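Local coordinates for periplasmic molybdate-binding protein (Azotobacter vinelandii, PDB 1ATG) that binds molybdate and tungstate oxyanions in a pocket between its two domains, probably to pass them to an ABC transporter, at residues A[15-20]-A[211-216]; A[61-66]-A[193-198]; A[68-73]-A[205-210]; A[126-131]-A[184-189]; A[151-156]-A[161-166]. One frame throughout, in Å; residues are numbered along the deposited sequence. Where two conformers were deposited one is given.

Contact 1 (A[15-20]-A[211-216]); sequences EQLAGQ and SWMKGP. With EDO (1,2-ethanediol), chain E.
Leu17 and Trp212 join two helices of one lobe, helix 11-25 and the C-terminal part of helix 203-212. The benzo end of the indole carries most of the contact. Trp212 CH2 comes within 3.3 Å of the backbone O of Leu17, approached obliquely, and within 3.8 Å of Leu17 CD2. Leu17 CB lies at the rim of the indole, near the ring plane, and so does Gln20 one turn further on, whose CG is 3.8 Å from Trp212 CZ2. With CG opposite the backbone N (chi1 -179°), the indole is thrown out from its helix toward helix 11-25. That helix links the parallel neighbours 2-7 and 29-34, a beta-alpha-beta crossover, and through Ala18 it also touches Ile31 of the second strand. Polar ends in the interface are taken up by Gln24, which bonds both to Trp212 NE1 and to Gln20 OE1. The other methyl branch of Leu17, CD1, meets the thioether of Met213, at 3.8 Å from Met213 CE, where the methionine bends at both chi2 and chi3 to bring its methyl across the leucine at about a right angle. The chain then passes through a type I turn from Trp212 to Gly215, closed by the bond from Gly215 N to Trp212 O (2.9 Å), and Gly215 serves as N-cap of helix 216-224, whose Ala218 touches both Leu17 and Trp212.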
# COMPACT_ATOMS: atom_id res chain seq x y z
N GLU A 15 -5.30 -10.14 -4.33
CA GLU A 15 -6.35 -10.90 -5.00
C GLU A 15 -5.74 -11.71 -6.14
O GLU A 15 -6.08 -12.89 -6.33
CB GLU A 15 -7.45 -9.97 -5.51
CG GLU A 15 -8.30 -9.41 -4.36
CD GLU A 15 -9.19 -8.24 -4.74
OE1 GLU A 15 -8.93 -7.59 -5.77
OE2 GLU A 15 -10.14 -7.95 -3.97
N GLN A 16 -4.85 -11.11 -6.91
CA GLN A 16 -4.16 -11.84 -7.98
C GLN A 16 -3.33 -12.97 -7.39
O GLN A 16 -3.35 -14.11 -7.91
CB GLN A 16 -3.25 -10.93 -8.80
CG GLN A 16 -4.00 -9.87 -9.59
CD GLN A 16 -3.06 -8.89 -10.25
OE1 GLN A 16 -2.09 -8.42 -9.65
NE2 GLN A 16 -3.32 -8.54 -11.50
N LEU A 17 -2.57 -12.71 -6.34
CA LEU A 17 -1.74 -13.72 -5.70
C LEU A 17 -2.57 -14.87 -5.15
O LEU A 17 -2.22 -16.04 -5.37
CB LEU A 17 -0.91 -13.10 -4.59
CG LEU A 17 0.19 -12.14 -5.04
CD1 LEU A 17 0.62 -11.24 -3.88
CD2 LEU A 17 1.40 -12.92 -5.56
N ALA A 18 -3.62 -14.56 -4.41
CA ALA A 18 -4.51 -15.58 -3.85
C ALA A 18 -5.10 -16.44 -4.96
O ALA A 18 -5.15 -17.68 -4.84
CB ALA A 18 -5.62 -14.89 -3.06
N GLY A 19 -5.51 -15.89 -6.09
CA GLY A 19 -6.04 -16.62 -7.22
C GLY A 19 -5.00 -17.61 -7.75
O GLY A 19 -5.31 -18.78 -8.02
N GLN A 20 -3.75 -17.16 -7.91
CA GLN A 20 -2.70 -18.05 -8.38
C GLN A 20 -2.38 -19.12 -7.36
O GLN A 20 -2.18 -20.30 -7.74
CB GLN A 20 -1.47 -17.24 -8.76
CG GLN A 20 -0.29 -18.06 -9.25
CD GLN A 20 -0.59 -18.89 -10.48
OE1 GLN A 20 0.10 -19.89 -10.74
NE2 GLN A 20 -1.61 -18.55 -11.25
N SER A 211 6.11 -18.77 2.38
CA SER A 211 7.20 -19.29 1.55
C SER A 211 6.88 -19.07 0.07
O SER A 211 7.71 -18.60 -0.70
CB SER A 211 7.45 -20.78 1.80
OG SER A 211 8.35 -21.31 0.84
N TRP A 212 5.65 -19.35 -0.32
CA TRP A 212 5.19 -19.18 -1.68
C TRP A 212 5.30 -17.72 -2.14
O TRP A 212 5.67 -17.41 -3.27
CB TRP A 212 3.74 -19.66 -1.82
CG TRP A 212 3.22 -19.54 -3.22
CD1 TRP A 212 3.38 -20.42 -4.25
CD2 TRP A 212 2.44 -18.45 -3.74
NE1 TRP A 212 2.77 -19.93 -5.38
CE2 TRP A 212 2.18 -18.72 -5.09
CE3 TRP A 212 1.95 -17.26 -3.18
CZ2 TRP A 212 1.45 -17.87 -5.90
CZ3 TRP A 212 1.21 -16.41 -3.99
CH2 TRP A 212 0.97 -16.71 -5.33
N MET A 213 5.02 -16.79 -1.21
CA MET A 213 5.13 -15.37 -1.49
C MET A 213 6.51 -14.91 -1.90
O MET A 213 6.65 -13.85 -2.51
CB MET A 213 4.71 -14.57 -0.25
CG MET A 213 3.20 -14.51 -0.07
SD MET A 213 2.35 -13.52 -1.31
CE MET A 213 3.19 -11.94 -1.14
N LYS A 214 7.54 -15.71 -1.58
CA LYS A 214 8.90 -15.40 -1.95
C LYS A 214 9.31 -16.10 -3.25
O LYS A 214 10.40 -15.86 -3.74
CB LYS A 214 9.87 -15.88 -0.84
CG LYS A 214 9.57 -15.29 0.53
CD LYS A 214 10.39 -15.97 1.62
CE LYS A 214 10.08 -15.38 2.99
NZ LYS A 214 8.77 -15.82 3.52
N GLY A 215 8.47 -16.98 -3.77
CA GLY A 215 8.78 -17.79 -4.94
C GLY A 215 8.62 -17.04 -6.24
O GLY A 215 8.12 -15.91 -6.30
N PRO A 216 9.03 -17.65 -7.35
CA PRO A 216 9.07 -16.98 -8.63
C PRO A 216 7.74 -16.48 -9.15
O PRO A 216 7.68 -15.38 -9.69
CB PRO A 216 9.72 -17.98 -9.58
CG PRO A 216 10.40 -18.98 -8.72
CD PRO A 216 9.71 -18.98 -7.39
C1 EDO E . -0.75 -6.16 -13.27
O1 EDO E . -2.10 -6.91 -13.31
C2 EDO E . -0.83 -4.68 -13.68
O2 EDO E . -2.19 -4.10 -13.17

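Contact 2 (A[61-66]-A[193-198]); sequences EKLDNQ and QAVITK
Leu63 and Val195 supply the apolar part of this buried contact, between helix 58-65 and strand 191-196. The touch is a light one between single methyl branches, Leu63 CD1 and Val195 CG2 being 4.2 Å apart. On the valine, the chi1 of -74° sets CG2 between the backbone N and the carbonyl carbon, and from there it faces the helix. Leu63 also packs on Tyr40, Ile43 and Val44 of helix 36-44 and on Phe52, so the pair belongs to a larger hydrophobic core.

Polar groups form the second part, and here the two segments come together around a shared partner. Glu61 and Gln193 approach with the carboxylate and amide planes nearly perpendicular, 84° apart, and the closest atoms are Glu61 CG and Gln193 OE1 at 4.2 Å. Arg74, outside both segments, lies between them. Its NH1 bonds to Gln193 OE1 and reaches Glu61 OE2 only as a long, weak ion pair, while Arg74 NE forms a salt bridge of its own with Asp64 OD2. Thr76 OG1 takes the other end of the amide, NE2, and both ends of the buried glutamine are thus satisfied and its rotation fixed.

Backbone bonds complete the account: Asn65 N to Glu61 O (2.9 Å) and Gln66 N to Lys62 O (2.9 Å) carry the helix to its end. Strand 191-196 runs antiparallel to both of its neighbours, 51-53 and 75-86, as the returning strand inserted into an otherwise parallel sheet does in type II periplasmic binding proteins.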
# COMPACT_ATOMS: atom_id res chain seq x y z
N GLU A 61 7.16 -4.90 12.83
CA GLU A 61 8.22 -4.87 13.84
C GLU A 61 7.64 -4.74 15.24
O GLU A 61 8.05 -5.49 16.15
CB GLU A 61 9.18 -3.71 13.59
CG GLU A 61 10.13 -3.92 12.42
CD GLU A 61 10.86 -2.67 11.98
OE1 GLU A 61 10.51 -1.56 12.43
OE2 GLU A 61 11.80 -2.79 11.17
N LYS A 62 6.66 -3.88 15.44
CA LYS A 62 6.01 -3.74 16.74
C LYS A 62 5.30 -5.02 17.14
O LYS A 62 5.42 -5.45 18.31
CB LYS A 62 5.03 -2.56 16.73
CG LYS A 62 5.71 -1.21 16.73
CD LYS A 62 4.77 -0.09 16.32
CE LYS A 62 3.76 0.27 17.40
NZ LYS A 62 2.70 1.18 16.87
N LEU A 63 4.61 -5.68 16.22
CA LEU A 63 3.94 -6.94 16.51
C LEU A 63 4.95 -8.00 16.93
O LEU A 63 4.70 -8.78 17.85
CB LEU A 63 3.14 -7.43 15.30
CG LEU A 63 1.91 -6.59 14.97
CD1 LEU A 63 1.35 -7.04 13.63
CD2 LEU A 63 0.86 -6.68 16.08
N ASP A 64 6.10 -8.04 16.25
CA ASP A 64 7.15 -9.00 16.59
C ASP A 64 7.68 -8.73 17.99
O ASP A 64 7.77 -9.64 18.83
CB ASP A 64 8.27 -8.92 15.56
CG ASP A 64 8.96 -10.23 15.25
OD1 ASP A 64 8.78 -11.22 16.00
OD2 ASP A 64 9.69 -10.28 14.23
N ASN A 65 8.00 -7.48 18.29
CA ASN A 65 8.51 -7.07 19.58
C ASN A 65 7.54 -7.31 20.73
O ASN A 65 7.95 -7.67 21.84
CB ASN A 65 8.86 -5.57 19.58
CG ASN A 65 10.01 -5.21 18.66
OD1 ASN A 65 10.77 -6.08 18.22
ND2 ASN A 65 10.12 -3.92 18.35
N GLN A 66 6.25 -7.12 20.49
CA GLN A 66 5.21 -7.29 21.49
C GLN A 66 4.70 -8.71 21.64
O GLN A 66 3.81 -8.96 22.46
CB GLN A 66 4.03 -6.36 21.15
CG GLN A 66 4.40 -4.89 21.24
CD GLN A 66 3.62 -4.00 20.30
OE1 GLN A 66 2.65 -4.42 19.68
NE2 GLN A 66 4.08 -2.75 20.21
N GLN A 193 6.34 -4.96 4.92
CA GLN A 193 6.64 -6.23 5.56
C GLN A 193 5.39 -6.98 5.97
O GLN A 193 4.31 -6.42 6.15
CB GLN A 193 7.54 -6.02 6.79
CG GLN A 193 8.91 -5.48 6.41
CD GLN A 193 9.94 -5.83 7.47
OE1 GLN A 193 9.68 -5.63 8.66
NE2 GLN A 193 11.07 -6.38 7.05
N ALA A 194 5.55 -8.30 6.04
CA ALA A 194 4.49 -9.21 6.39
C ALA A 194 4.94 -10.08 7.58
O ALA A 194 6.13 -10.27 7.80
CB ALA A 194 4.13 -10.12 5.23
N VAL A 195 3.94 -10.52 8.34
CA VAL A 195 4.21 -11.41 9.45
C VAL A 195 3.08 -12.44 9.52
O VAL A 195 1.96 -12.27 9.06
CB VAL A 195 4.27 -10.75 10.84
CG1 VAL A 195 5.53 -9.93 11.06
CG2 VAL A 195 3.03 -9.89 11.10
N ILE A 196 3.42 -13.57 10.17
CA ILE A 196 2.43 -14.56 10.56
C ILE A 196 2.00 -14.16 11.98
O ILE A 196 2.84 -13.75 12.77
CB ILE A 196 2.96 -15.99 10.56
CG1 ILE A 196 3.28 -16.43 9.12
CG2 ILE A 196 1.97 -16.96 11.20
CD1 ILE A 196 3.94 -17.80 9.04
N THR A 197 0.70 -14.22 12.22
CA THR A 197 0.18 -13.89 13.57
C THR A 197 0.46 -15.09 14.47
O THR A 197 0.01 -16.18 14.13
CB THR A 197 -1.29 -13.52 13.47
OG1 THR A 197 -1.47 -12.35 12.64
CG2 THR A 197 -1.87 -13.19 14.84
N LYS A 198 1.16 -14.90 15.58
CA LYS A 198 1.57 -15.99 16.46
C LYS A 198 0.48 -16.95 16.89
O LYS A 198 0.70 -18.17 16.98
CB LYS A 198 2.26 -15.42 17.71
CG LYS A 198 3.07 -16.43 18.51
CD LYS A 198 4.03 -15.70 19.45
CE LYS A 198 4.58 -16.60 20.53
NZ LYS A 198 5.45 -15.84 21.48

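Contact 3 (A[68-73]-A[205-210]); sequences FALPGS and NAEQFM
Leu70 and Glu207 lie across one another at about a right angle, with the methyl CD2 of Leu70 3.6 Å from the carboxylate oxygen OE2 of Glu207. The glutamate reaches the loop because its chain runs out straight beyond CG, and OE2 is held by a salt bridge to Lys203 one turn earlier on the same helix. The leucine therefore rests against a carboxylate whose charge is probably largely balanced by Lys203, and the touch is plain van der Waals packing.

The second side chain to arrive from helix 203-212 is quite differently shaped. Met210 folds at both chi2 and chi3 (-74° and -90°), and its terminal methyl, CE, is directed at the backbone, ending 3.4 Å from Ser73 O. The aliphatic parts of Glu207 and Met210 meanwhile lie against Ile196, which fills the space between helix and loop.

On the loop side, the orientation of Ser73 is fixed by a type II beta turn from Leu70 to Ser73, with Gly72 in the positive-phi position such turns favour. Leu70 O accepts twice: from Ser73 N at 3.1 Å and from Ser73 OG at 2.8 Å. The hydroxyl comes in the carbonyl plane, on a lone pair, at a C=O...O angle of 138°. Ser73 OG also accepts from Ile196 N, a bond that ties the turn to strand 191-196.

Residues 68-73 thus link helix 58-65 to strand 75-86, and helix 203-212 covers strand 191-196 beside them, in the alpha/beta lobe of a type II periplasmic binding protein.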
# COMPACT_ATOMS: atom_id res chain seq x y z
N PHE A 68 3.13 -10.62 19.28
CA PHE A 68 1.95 -10.98 18.52
C PHE A 68 2.29 -11.68 17.21
O PHE A 68 1.42 -12.30 16.61
CB PHE A 68 1.11 -9.73 18.19
CG PHE A 68 0.40 -9.18 19.40
CD1 PHE A 68 -0.78 -9.76 19.81
CD2 PHE A 68 0.91 -8.10 20.10
CE1 PHE A 68 -1.45 -9.28 20.93
CE2 PHE A 68 0.24 -7.61 21.20
CZ PHE A 68 -0.93 -8.20 21.62
N ALA A 69 3.52 -11.51 16.75
CA ALA A 69 3.95 -12.12 15.49
C ALA A 69 4.73 -13.41 15.74
O ALA A 69 5.45 -13.51 16.74
CB ALA A 69 4.81 -11.15 14.69
N LEU A 70 4.57 -14.39 14.86
CA LEU A 70 5.34 -15.63 15.00
C LEU A 70 6.80 -15.29 14.78
O LEU A 70 7.17 -14.73 13.74
CB LEU A 70 4.84 -16.66 14.00
CG LEU A 70 5.48 -18.05 14.02
CD1 LEU A 70 4.99 -18.82 15.24
CD2 LEU A 70 5.17 -18.82 12.74
N PRO A 71 7.66 -15.58 15.75
CA PRO A 71 9.08 -15.28 15.64
C PRO A 71 9.68 -15.84 14.36
O PRO A 71 9.34 -16.95 13.95
CB PRO A 71 9.68 -15.90 16.89
CG PRO A 71 8.55 -15.97 17.86
CD PRO A 71 7.32 -16.23 17.04
N GLY A 72 10.50 -15.05 13.67
CA GLY A 72 11.15 -15.48 12.45
C GLY A 72 10.32 -15.38 11.18
O GLY A 72 10.83 -15.68 10.09
N SER A 73 9.05 -14.97 11.26
CA SER A 73 8.20 -14.90 10.08
C SER A 73 8.22 -13.54 9.38
O SER A 73 7.74 -13.48 8.23
CB SER A 73 6.74 -15.21 10.43
OG SER A 73 6.16 -14.17 11.20
N ASN A 205 -0.05 -23.98 7.08
CA ASN A 205 -0.56 -23.31 5.88
C ASN A 205 -0.05 -21.87 5.79
O ASN A 205 0.29 -21.44 4.68
CB ASN A 205 -2.08 -23.34 5.86
CG ASN A 205 -2.72 -23.16 4.50
OD1 ASN A 205 -2.08 -23.32 3.46
ND2 ASN A 205 -4.02 -22.86 4.50
N ALA A 206 0.02 -21.17 6.91
CA ALA A 206 0.53 -19.79 6.89
C ALA A 206 1.98 -19.78 6.45
O ALA A 206 2.38 -18.96 5.61
CB ALA A 206 0.38 -19.17 8.27
N GLU A 207 2.80 -20.69 6.97
CA GLU A 207 4.20 -20.79 6.58
C GLU A 207 4.33 -21.18 5.11
O GLU A 207 5.20 -20.66 4.41
CB GLU A 207 4.94 -21.76 7.51
CG GLU A 207 5.08 -21.20 8.91
CD GLU A 207 5.78 -22.14 9.87
OE1 GLU A 207 5.70 -23.37 9.66
OE2 GLU A 207 6.40 -21.64 10.83
N GLN A 208 3.47 -22.05 4.61
CA GLN A 208 3.49 -22.43 3.20
C GLN A 208 3.22 -21.20 2.33
O GLN A 208 3.92 -20.96 1.35
CB GLN A 208 2.48 -23.53 2.88
CG GLN A 208 2.49 -23.94 1.42
CD GLN A 208 1.50 -25.01 1.05
OE1 GLN A 208 1.24 -25.26 -0.13
NE2 GLN A 208 0.94 -25.68 2.06
N PHE A 209 2.17 -20.45 2.67
CA PHE A 209 1.83 -19.25 1.89
C PHE A 209 2.94 -18.23 1.96
O PHE A 209 3.31 -17.62 0.94
CB PHE A 209 0.49 -18.69 2.38
CG PHE A 209 0.03 -17.49 1.59
CD1 PHE A 209 -0.29 -17.63 0.25
CD2 PHE A 209 -0.07 -16.24 2.18
CE1 PHE A 209 -0.71 -16.53 -0.49
CE2 PHE A 209 -0.48 -15.15 1.43
CZ PHE A 209 -0.81 -15.29 0.11
N MET A 210 3.54 -18.00 3.12
CA MET A 210 4.64 -17.05 3.29
C MET A 210 5.85 -17.47 2.46
O MET A 210 6.54 -16.62 1.88
CB MET A 210 4.98 -16.86 4.76
CG MET A 210 3.88 -16.14 5.54
SD MET A 210 3.75 -14.38 5.22
CE MET A 210 4.86 -13.77 6.49

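Contact 4 (A[126-131]-A[184-189]); sequences THLGLL and ANYYEP
His127 and Tyr186 stack face to face with an offset, their centroids 4.2 Å apart and their planes at 25°, and this stack is the tight part of the contact. His127 CG lies opposite the backbone N (chi1 -173°), which carries the imidazole out toward the loop. There CD2 sits over the centre of the phenol ring, 3.5 Å from Tyr186 CG, while NE2 lies above the CD1-CE1 side of the ring. Tyr186 contributes backbone as well. Its CA lies over a face of the imidazole, 15° off the ring normal, in a CH-pi contact of 3.9 Å to the centroid, and Tyr186 O comes within 3.5 Å of His127 CB. The histidine thus has both the phenol and the main chain of the same residue against it. Leu128 CD2 adds an oblique touch on Tyr186 CE2, at 3.8 Å; Leu128 also touches Leu99.

Helix 116-127 leads into Gly129, which takes positive phi in a Schellman motif, with Gly129 N bonded to Thr126 O. The partner loop runs between strands 178-180 and 191-196 and is tied to the same helix further back, by the side chain of Tyr187 on Ala120, Gln123 and Val124 and by Glu188 N bonded to Gln123 OE1.

Looser packing begins at the other end of the imidazole, toward solvent. His127 CE1 is 3.5 Å from Asn185 O, obliquely placed. A water in the plane of the imidazole, at its edge, is 2.8 Å from His127 ND1 and gives a weak bond to Asn185 O.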
# COMPACT_ATOMS: atom_id res chain seq x y z
N THR A 126 6.33 17.84 2.10
CA THR A 126 7.33 18.46 2.97
C THR A 126 8.61 18.68 2.20
O THR A 126 9.27 19.74 2.33
CB THR A 126 7.55 17.54 4.18
OG1 THR A 126 6.37 17.57 4.98
CG2 THR A 126 8.77 17.93 5.00
N HIS A 127 9.03 17.72 1.39
CA HIS A 127 10.25 17.87 0.61
C HIS A 127 10.21 19.09 -0.30
O HIS A 127 11.23 19.77 -0.48
CB HIS A 127 10.50 16.59 -0.20
CG HIS A 127 11.83 16.57 -0.90
ND1 HIS A 127 12.98 16.09 -0.32
CD2 HIS A 127 12.17 16.97 -2.14
CE1 HIS A 127 13.97 16.21 -1.19
NE2 HIS A 127 13.52 16.75 -2.29
N LEU A 128 9.06 19.36 -0.89
CA LEU A 128 8.83 20.47 -1.79
C LEU A 128 8.50 21.77 -1.08
O LEU A 128 8.33 22.80 -1.75
CB LEU A 128 7.67 20.10 -2.73
CG LEU A 128 7.99 18.94 -3.70
CD1 LEU A 128 6.72 18.48 -4.39
CD2 LEU A 128 9.06 19.36 -4.69
N GLY A 129 8.33 21.75 0.24
CA GLY A 129 7.99 22.95 0.99
C GLY A 129 6.55 23.38 0.73
O GLY A 129 6.27 24.59 0.82
N LEU A 130 5.65 22.44 0.42
CA LEU A 130 4.28 22.76 0.09
C LEU A 130 3.28 22.26 1.12
O LEU A 130 2.10 22.59 0.97
CB LEU A 130 3.89 22.13 -1.27
CG LEU A 130 4.62 22.70 -2.48
CD1 LEU A 130 4.36 21.84 -3.71
CD2 LEU A 130 4.20 24.15 -2.73
N LEU A 131 3.70 21.52 2.14
CA LEU A 131 2.75 21.00 3.09
C LEU A 131 2.03 22.10 3.85
O LEU A 131 0.81 22.07 4.00
CB LEU A 131 3.40 20.01 4.06
CG LEU A 131 2.44 19.30 5.02
CD1 LEU A 131 1.38 18.52 4.25
CD2 LEU A 131 3.20 18.35 5.95
N ALA A 184 12.89 9.05 -5.64
CA ALA A 184 13.09 8.26 -4.44
C ALA A 184 13.72 8.99 -3.26
O ALA A 184 13.60 8.51 -2.15
CB ALA A 184 13.89 7.00 -4.76
N ASN A 185 14.32 10.15 -3.51
CA ASN A 185 14.85 10.95 -2.41
C ASN A 185 13.83 11.94 -1.88
O ASN A 185 14.15 12.69 -0.94
CB ASN A 185 16.13 11.69 -2.84
CG ASN A 185 15.93 12.64 -4.00
OD1 ASN A 185 15.22 12.37 -4.97
ND2 ASN A 185 16.57 13.80 -3.94
N TYR A 186 12.59 11.94 -2.39
CA TYR A 186 11.58 12.87 -1.93
C TYR A 186 10.76 12.33 -0.77
O TYR A 186 9.99 13.10 -0.18
CB TYR A 186 10.62 13.29 -3.04
CG TYR A 186 11.14 14.24 -4.08
CD1 TYR A 186 12.46 14.25 -4.52
CD2 TYR A 186 10.27 15.17 -4.66
CE1 TYR A 186 12.89 15.14 -5.48
CE2 TYR A 186 10.69 16.06 -5.62
CZ TYR A 186 12.01 16.04 -6.03
OH TYR A 186 12.45 16.93 -7.00
N TYR A 187 10.88 11.04 -0.48
CA TYR A 187 10.14 10.39 0.59
C TYR A 187 10.92 9.16 1.02
O TYR A 187 11.76 8.67 0.25
CB TYR A 187 8.75 9.98 0.13
CG TYR A 187 8.63 9.02 -1.03
CD1 TYR A 187 8.83 9.41 -2.35
CD2 TYR A 187 8.30 7.69 -0.80
CE1 TYR A 187 8.68 8.52 -3.39
CE2 TYR A 187 8.17 6.79 -1.84
CZ TYR A 187 8.36 7.21 -3.14
OH TYR A 187 8.17 6.29 -4.14
N GLU A 188 10.64 8.64 2.20
CA GLU A 188 11.34 7.41 2.61
C GLU A 188 10.73 6.23 1.90
O GLU A 188 9.50 6.12 1.80
CB GLU A 188 11.24 7.27 4.13
CG GLU A 188 11.96 8.38 4.89
CD GLU A 188 13.47 8.28 4.83
OE1 GLU A 188 14.05 7.29 4.32
OE2 GLU A 188 14.17 9.20 5.32
N PRO A 189 11.51 5.28 1.40
CA PRO A 189 10.97 4.14 0.67
C PRO A 189 9.90 3.40 1.42
O PRO A 189 9.91 3.18 2.63
CB PRO A 189 12.19 3.30 0.35
CG PRO A 189 13.30 4.30 0.27
CD PRO A 189 12.99 5.31 1.34
O HOH W 1 13.50 14.50 1.94

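Contact 5 (A[151-156]-A[161-166]); sequences SQTASG and GFVALA. With SO4 (sulfate ion), chain D.
Between Thr153 and Gly161 no flat side-chain group intervenes. The aromatic ring of Phe162 leaves the strand on the side turned from the helix, toward Val124 and Leu125 of helix 116-127, and the carboxamide of Gln152 faces outward to a sulfate, probably from the crystallisation liquor. Gln152 NE2 bonds to sulfate O2 at 2.7 Å, a bent bond of 133° at the hydrogen; Gln148 NE2 is a further partner of the sulfate.

The buried side rests on Thr153. Its OG1 stands beside the backbone N (chi1 -52°) and CG2 opposite that N, a setting in which both branches meet the glycine. The hydroxyl oxygen packs on it, with Thr153 OG1 3.3 Å from Gly161 CA, and the methyl CG2 lies 3.8 Å from Gly161 N. Val163 follows two residues on, where CG1 is 4.4 Å from Thr153 OG1.

Helix 146-154 leads from strand 140-143 into strand 160-164, a beta-alpha-beta crossover; both strands run parallel to 107-110. The helix starts at Val146, which lines the anion pocket. The threonine hydroxyl is bonded to Ala149 O of its own helix, so its proton is spent there and its meeting with Gly161 is van der Waals packing, helix against bare backbone.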
# COMPACT_ATOMS: atom_id res chain seq x y z
N SER A 151 -9.77 5.70 -4.60
CA SER A 151 -11.18 5.80 -4.97
C SER A 151 -11.59 7.25 -5.24
O SER A 151 -12.25 7.57 -6.24
CB SER A 151 -12.06 5.29 -3.81
OG SER A 151 -13.41 5.61 -4.15
N GLN A 152 -11.19 8.14 -4.34
CA GLN A 152 -11.53 9.55 -4.48
C GLN A 152 -10.93 10.16 -5.72
O GLN A 152 -11.53 11.00 -6.40
CB GLN A 152 -11.06 10.30 -3.25
CG GLN A 152 -11.78 9.95 -1.96
CD GLN A 152 -13.30 10.00 -2.06
OE1 GLN A 152 -13.87 11.04 -2.39
NE2 GLN A 152 -13.97 8.89 -1.79
N THR A 153 -9.69 9.78 -6.04
CA THR A 153 -9.03 10.30 -7.22
C THR A 153 -9.61 9.70 -8.49
O THR A 153 -9.83 10.39 -9.48
CB THR A 153 -7.51 10.05 -7.14
OG1 THR A 153 -7.02 10.53 -5.88
CG2 THR A 153 -6.78 10.80 -8.23
N ALA A 154 -9.90 8.39 -8.46
CA ALA A 154 -10.40 7.70 -9.63
C ALA A 154 -11.76 8.20 -10.11
O ALA A 154 -12.05 8.14 -11.31
CB ALA A 154 -10.49 6.20 -9.38
N SER A 155 -12.60 8.63 -9.19
CA SER A 155 -13.90 9.17 -9.54
C SER A 155 -13.85 10.66 -9.87
O SER A 155 -14.88 11.23 -10.26
CB SER A 155 -14.85 8.97 -8.35
OG SER A 155 -14.39 9.74 -7.25
N GLY A 156 -12.72 11.31 -9.61
CA GLY A 156 -12.64 12.75 -9.76
C GLY A 156 -13.13 13.48 -8.51
O GLY A 156 -13.11 14.73 -8.54
N GLY A 161 -4.34 12.96 -6.35
CA GLY A 161 -4.22 12.07 -5.21
C GLY A 161 -2.85 11.42 -5.18
O GLY A 161 -2.21 11.23 -6.21
N PHE A 162 -2.42 11.07 -3.97
CA PHE A 162 -1.21 10.26 -3.78
C PHE A 162 -1.65 8.82 -3.56
O PHE A 162 -2.37 8.50 -2.60
CB PHE A 162 -0.37 10.76 -2.61
CG PHE A 162 0.60 11.85 -2.94
CD1 PHE A 162 1.59 11.65 -3.88
CD2 PHE A 162 0.52 13.09 -2.32
CE1 PHE A 162 2.50 12.65 -4.18
CE2 PHE A 162 1.43 14.09 -2.61
CZ PHE A 162 2.42 13.88 -3.55
N VAL A 163 -1.29 7.96 -4.52
CA VAL A 163 -1.74 6.58 -4.55
C VAL A 163 -0.59 5.61 -4.73
O VAL A 163 0.56 6.02 -4.90
CB VAL A 163 -2.80 6.38 -5.66
CG1 VAL A 163 -3.99 7.33 -5.53
CG2 VAL A 163 -2.17 6.55 -7.04
N ALA A 164 -0.89 4.33 -4.70
CA ALA A 164 0.10 3.29 -4.95
C ALA A 164 0.10 2.98 -6.44
O ALA A 164 -0.94 2.87 -7.09
CB ALA A 164 -0.26 2.04 -4.16
N LEU A 165 1.28 2.69 -6.99
CA LEU A 165 1.35 2.34 -8.41
C LEU A 165 0.49 1.14 -8.73
O LEU A 165 -0.18 1.07 -9.77
CB LEU A 165 2.82 2.09 -8.79
CG LEU A 165 3.05 1.62 -10.24
CD1 LEU A 165 2.47 2.58 -11.26
CD2 LEU A 165 4.55 1.45 -10.50
N ALA A 166 0.45 0.12 -7.86
CA ALA A 166 -0.33 -1.07 -8.10
C ALA A 166 -1.80 -0.76 -8.35
O ALA A 166 -2.48 -1.52 -9.05
CB ALA A 166 -0.23 -2.00 -6.89
S SO4 D . -14.30 5.06 -0.69
O1 SO4 D . -15.33 4.27 -1.46
O2 SO4 D . -13.92 6.25 -1.52
O3 SO4 D . -13.10 4.20 -0.44
O4 SO4 D . -14.87 5.51 0.61

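From the N terminus, residues 15-20 open the largest loop, closed only at 211-216, so contact 1 encloses all the others. Next come residues 61-66 and 68-73, whose partners, 193-198 and 205-210, follow in the same order: contacts 2 and 3 therefore cross, and they touch through backbone pairing of Phe68 and Leu70 with the 196-198 region. Contact 4 is nested within both, and contact 5, the shortest loop, lies inside contact 4. Contacts 1 and 3 share helix 203-212 and, with contact 2, bind the lobe built on helices 11-25 and 203-212. Contacts 4 and 5 belong to the other lobe, with nearest atoms about 6 Å apart; contacts 2 and 5 reach the same sheet.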